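Local coordinates for PilX (PDB 2OPE), which is a minor type IV pilin that probably modulates the adhesion and aggregation of the meningococcus as a component of its pili, at residues A[10-13]-A[14-18]; A[20-23]-A[24-28]. All coordinates share one frame; numbering follows the deposited sequence.

Contact 1: residues A[10-13]-A[14-18]; sequences SQLY and TEMVG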
loop_
_atom_site.group_PDB
_atom_site.type_symbol
_atom_site.label_atom_id
_atom_site.label_comp_id
_atom_site.label_asym_id
_atom_site.label_seq_id
_atom_site.Cartn_x
_atom_site.Cartn_y
_atom_site.Cartn_z
ATOM N N SER A 10 -2.678 9.264 -8.157
ATOM C CA SER A 10 -1.770 8.650 -9.122
ATOM C C SER A 10 -0.351 8.592 -8.574
ATOM O O SER A 10 0.277 7.536 -8.576
ATOM C CB SER A 10 -1.803 9.353 -10.475
ATOM O OG SER A 10 -3.079 9.216 -11.095
ATOM N N GLN A 11 0.170 9.709 -8.090
ATOM C CA GLN A 11 1.538 9.670 -7.578
ATOM C C GLN A 11 1.657 8.683 -6.425
ATOM O O GLN A 11 2.655 8.001 -6.313
ATOM C CB GLN A 11 2.024 11.061 -7.160
ATOM C CG GLN A 11 1.800 12.114 -8.237
ATOM C CD GLN A 11 2.355 13.470 -7.849
ATOM O OE1 GLN A 11 3.393 13.565 -7.169
ATOM N NE2 GLN A 11 1.680 14.520 -8.274
ATOM N N LEU A 12 0.658 8.640 -5.548
ATOM C CA LEU A 12 0.623 7.652 -4.443
ATOM C C LEU A 12 0.689 6.245 -5.046
ATOM O O LEU A 12 1.417 5.361 -4.556
ATOM C CB LEU A 12 -0.658 7.811 -3.613
ATOM C CG LEU A 12 -0.898 6.823 -2.477
ATOM C CD1 LEU A 12 0.202 6.973 -1.403
ATOM C CD2 LEU A 12 -2.296 6.973 -1.877
ATOM N N TYR A 13 -0.026 6.036 -6.145
ATOM C CA TYR A 13 -0.040 4.718 -6.717
ATOM C C TYR A 13 1.402 4.363 -7.110
ATOM O O TYR A 13 1.941 3.313 -6.696
ATOM C CB TYR A 13 -1.014 4.613 -7.898
ATOM C CG TYR A 13 -0.944 3.230 -8.499
ATOM C CD1 TYR A 13 -1.756 2.210 -8.025
ATOM C CD2 TYR A 13 -0.001 2.919 -9.495
ATOM C CE1 TYR A 13 -1.651 0.939 -8.544
ATOM C CE2 TYR A 13 0.104 1.664 -9.982
ATOM C CZ TYR A 13 -0.710 0.673 -9.513
ATOM O OH TYR A 13 -0.614 -0.612 -10.039
ATOM N N THR A 14 2.032 5.269 -7.852
ATOM C CA THR A 14 3.395 5.121 -8.332
ATOM C C THR A 14 4.432 5.010 -7.205
ATOM O O THR A 14 5.414 4.300 -7.345
ATOM C CB THR A 14 3.737 6.284 -9.301
ATOM O OG1 THR A 14 2.835 6.203 -10.397
ATOM C CG2 THR A 14 5.184 6.207 -9.851
ATOM N N GLU A 15 4.206 5.683 -6.087
ATOM C CA GLU A 15 5.127 5.546 -4.957
ATOM C C GLU A 15 4.985 4.144 -4.390
ATOM O O GLU A 15 5.973 3.520 -3.972
ATOM C CB GLU A 15 4.837 6.580 -3.859
ATOM C CG GLU A 15 5.178 7.997 -4.265
ATOM C CD GLU A 15 6.599 8.393 -3.956
ATOM O OE1 GLU A 15 7.368 7.579 -3.459
ATOM O OE2 GLU A 15 6.956 9.538 -4.185
ATOM N N MET A 16 3.756 3.645 -4.358
ATOM C CA MET A 16 3.502 2.378 -3.669
ATOM C C MET A 16 4.075 1.274 -4.490
ATOM O O MET A 16 4.629 0.364 -3.919
ATOM C CB MET A 16 2.020 2.159 -3.338
ATOM C CG MET A 16 1.582 3.109 -2.250
ATOM S SD MET A 16 -0.155 3.033 -1.945
ATOM C CE MET A 16 -0.486 1.301 -1.403
ATOM N N VAL A 17 3.975 1.391 -5.823
ATOM C CA VAL A 17 4.650 0.433 -6.715
ATOM C C VAL A 17 6.147 0.391 -6.439
ATOM O O VAL A 17 6.714 -0.664 -6.319
ATOM C CB VAL A 17 4.475 0.749 -8.187
ATOM C CG1 VAL A 17 5.320 -0.223 -8.999
ATOM C CG2 VAL A 17 3.045 0.617 -8.575
ATOM N N GLY A 18 6.766 1.561 -6.336
ATOM C CA GLY A 18 8.182 1.699 -5.941
ATOM C C GLY A 18 8.518 1.008 -4.627
ATOM O O GLY A 18 9.473 0.281 -4.550
#

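Contact 2: residues A[20-23]-A[24-28]; sequences NNIS and KQFIL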
loop_
_atom_site.group_PDB
_atom_site.type_symbol
_atom_site.label_atom_id
_atom_site.label_comp_id
_atom_site.label_asym_id
_atom_site.label_seq_id
_atom_site.Cartn_x
_atom_site.Cartn_y
_atom_site.Cartn_z
ATOM N N ASN A 20 6.627 -1.383 -3.130
ATOM C CA ASN A 20 6.402 -2.807 -3.421
ATOM C C ASN A 20 7.643 -3.461 -4.098
ATOM O O ASN A 20 8.073 -4.574 -3.736
ATOM C CB ASN A 20 5.175 -2.965 -4.352
ATOM C CG ASN A 20 4.324 -4.188 -4.031
ATOM O OD1 ASN A 20 4.557 -4.884 -3.047
ATOM N ND2 ASN A 20 3.300 -4.434 -4.851
ATOM N N ASN A 21 8.218 -2.785 -5.084
ATOM C CA ASN A 21 9.304 -3.398 -5.832
ATOM C C ASN A 21 10.569 -3.564 -4.977
ATOM O O ASN A 21 11.272 -4.567 -5.086
ATOM C CB ASN A 21 9.593 -2.620 -7.121
ATOM C CG ASN A 21 8.567 -2.872 -8.167
ATOM O OD1 ASN A 21 7.873 -3.876 -8.106
ATOM N ND2 ASN A 21 8.476 -1.994 -9.165
ATOM N N ILE A 22 10.852 -2.585 -4.129
ATOM C CA ILE A 22 11.969 -2.709 -3.230
ATOM C C ILE A 22 11.719 -3.763 -2.145
ATOM O O ILE A 22 12.650 -4.432 -1.726
ATOM C CB ILE A 22 12.226 -1.388 -2.541
ATOM C CG1 ILE A 22 12.650 -0.317 -3.568
ATOM C CG2 ILE A 22 13.284 -1.545 -1.406
ATOM C CD1 ILE A 22 12.972 0.995 -2.883
ATOM N N SER A 23 10.478 -3.847 -1.640
ATOM C CA SER A 23 10.114 -4.866 -0.704
ATOM C C SER A 23 10.333 -6.256 -1.284
ATOM O O SER A 23 10.882 -7.138 -0.629
ATOM C CB SER A 23 8.644 -4.706 -0.272
ATOM O OG SER A 23 8.463 -3.452 0.408
ATOM N N LYS A 24 9.877 -6.455 -2.508
ATOM C CA LYS A 24 9.960 -7.761 -3.125
ATOM C C LYS A 24 11.440 -8.166 -3.358
ATOM O O LYS A 24 11.854 -9.272 -3.060
ATOM C CB LYS A 24 9.151 -7.722 -4.420
ATOM C CG LYS A 24 9.560 -8.712 -5.524
ATOM C CD LYS A 24 8.650 -8.607 -6.769
ATOM C CE LYS A 24 8.750 -9.860 -7.728
ATOM N NZ LYS A 24 7.586 -9.923 -8.721
ATOM N N GLN A 25 12.239 -7.237 -3.862
ATOM C CA GLN A 25 13.551 -7.566 -4.420
ATOM C C GLN A 25 14.647 -7.495 -3.337
ATOM O O GLN A 25 15.686 -8.109 -3.480
ATOM C CB GLN A 25 13.886 -6.568 -5.529
ATOM C CG GLN A 25 12.960 -6.636 -6.715
ATOM C CD GLN A 25 12.947 -8.034 -7.395
ATOM O OE1 GLN A 25 13.950 -8.751 -7.438
ATOM N NE2 GLN A 25 11.798 -8.412 -7.891
ATOM N N PHE A 26 14.400 -6.722 -2.274
ATOM C CA PHE A 26 15.358 -6.579 -1.203
ATOM C C PHE A 26 14.893 -7.224 0.093
ATOM O O PHE A 26 15.711 -7.539 0.930
ATOM C CB PHE A 26 15.759 -5.090 -0.983
ATOM C CG PHE A 26 16.561 -4.524 -2.152
ATOM C CD1 PHE A 26 17.958 -4.633 -2.187
ATOM C CD2 PHE A 26 15.928 -3.953 -3.246
ATOM C CE1 PHE A 26 18.678 -4.150 -3.258
ATOM C CE2 PHE A 26 16.670 -3.454 -4.317
ATOM C CZ PHE A 26 18.020 -3.539 -4.313
ATOM N N ILE A 27 13.603 -7.409 0.310
ATOM C CA ILE A 27 13.216 -8.008 1.585
ATOM C C ILE A 27 12.732 -9.469 1.431
ATOM O O ILE A 27 13.270 -10.389 2.075
ATOM C CB ILE A 27 12.209 -7.136 2.351
ATOM C CG1 ILE A 27 12.823 -5.750 2.563
ATOM C CG2 ILE A 27 11.853 -7.789 3.736
ATOM C CD1 ILE A 27 11.926 -4.747 3.306
ATOM N N LEU A 28 11.736 -9.658 0.565
ATOM C CA LEU A 28 11.205 -10.974 0.268
ATOM C C LEU A 28 12.285 -11.910 -0.281
ATOM O O LEU A 28 12.270 -13.125 -0.009
ATOM C CB LEU A 28 10.060 -10.857 -0.735
ATOM C CG LEU A 28 8.869 -10.036 -0.230
ATOM C CD1 LEU A 28 7.670 -10.346 -1.099
ATOM C CD2 LEU A 28 8.559 -10.340 1.224
#

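Contact 1: residues A[10-13]-A[14-18]
Tyr13 and Val17, one helical turn apart, meet where a methyl group lies against an aromatic ring, and the tyrosine can be followed outward atom by atom. Its CB lies beside the following amide, Thr14 N, at 3.1 Å, as covalent geometry requires. With CG anti to the backbone N (chi1 177°), the ring is swung in the direction in which the chain continues, and CD2 comes to 3.5 Å from Thr14 N. CE2 makes the closest approach, 3.4 Å from Val17 CG2, in an oblique meeting of the two side chains. CD2 and CZ are equally far from Val17 CG2, at 3.9 Å, and OH farther, so the methyl is centred on CE2. Val17 presents CG2 because this branch stands beside its own backbone N, the N that donates to Tyr13 O at 2.9 Å; bond and methyl contact thus join the same two residues.

The same spacing recurs with Leu12 and Met16. Met16 CG stands beside its own backbone N, 3.2 Å from Leu12 O, and the extended chi2 carries SD to 3.9 Å from Leu12 CG, near CD1; the bend at chi3 then sets only CE. Glu15 CG lies equally near Gln11 O, but the chain then bends at chi2, and its carboxylate goes to the backbone N of Asn52 through OE2. Four successive main-chain bonds run beneath these pairs; that from Thr14 N to Ser10 O is nearly straight, at 170°. Tyr13 also meets Phe123 edge-to-face, and both Tyr13 and Met16 reach Val90 and Met92 on strand 89-93. Regular i to i+4 pairing of this kind characterises an alpha-helix, here the long N-terminal helix that packs on the antiparallel sheet of the type IV pilin fold.

Contact 2: residues A[20-23]-A[24-28]
Ser23 is the residue most enveloped by the turn that follows it, and its carbonyl is the hub of that turn. Ser23 O accepts from two consecutive amides, Ile27 N and Leu28 N, both at 2.9 Å. The two donors arrive differently: Leu28 N comes almost straight on, with an N-H...O angle of 168°, whereas Ile27 N stands above the carbonyl plane and makes a more bent bond of 140°. The i to i+5 bond marks a wider pi-type turn over 24-28, and the CB of Ile27 and the CG of Leu28 close in on the same oxygen. The serine hydroxyl, turned back beside its own N, bonds to Ile19 O one turn earlier.

Lys24 contributes mostly through its root. Its N donates to Asn20 O, and its CB lies 3.4 Å from that oxygen; past CG the chain is extended and leads off from the preceding turn.

Ile22 is paired with Phe26. The isoleucine offers CG2, the branch anti to its backbone N, and this methyl meets ring atom CD2 at 4.0 Å, the two side chains crossing obliquely. Ile22 O lies at the ring edge, near its plane, 3.6 Å from CD2, and also receives the Phe26 N-H.

Ile22, Ser23 and Ile27 all touch Phe45 of helix 35-48, with Leu42 adding to the cover of the serine. On strand 74-80, Tyr74 meets Ser23 and Leu28, and its hydroxyl bonds to Asn20 OD1, while Asn20 ND2 reaches Asn93 O at the end of strand 89-93.

Contacts 1 and 2 follow each other along helix 5-28, their centres about 15 Å apart, and illustrate how a single helix keeps its i to i+4 pattern and then departs from it in a wider turn towards its end. They are consecutive stretches of that helix, with Ile19 alone between them in sequence. Residues 10-18 keep regular i to i+4 bonding and face strands 59-65 and 89-93, with their centre about 9 Å from that of the chain. Residues 20-28 lie farther out, about 13 Å from it, where helix 35-48 and strand 74-80 become the neighbours. Asn20, bonded at strand 89-93, gives contact 2 a foothold on a strand that contact 1 also uses.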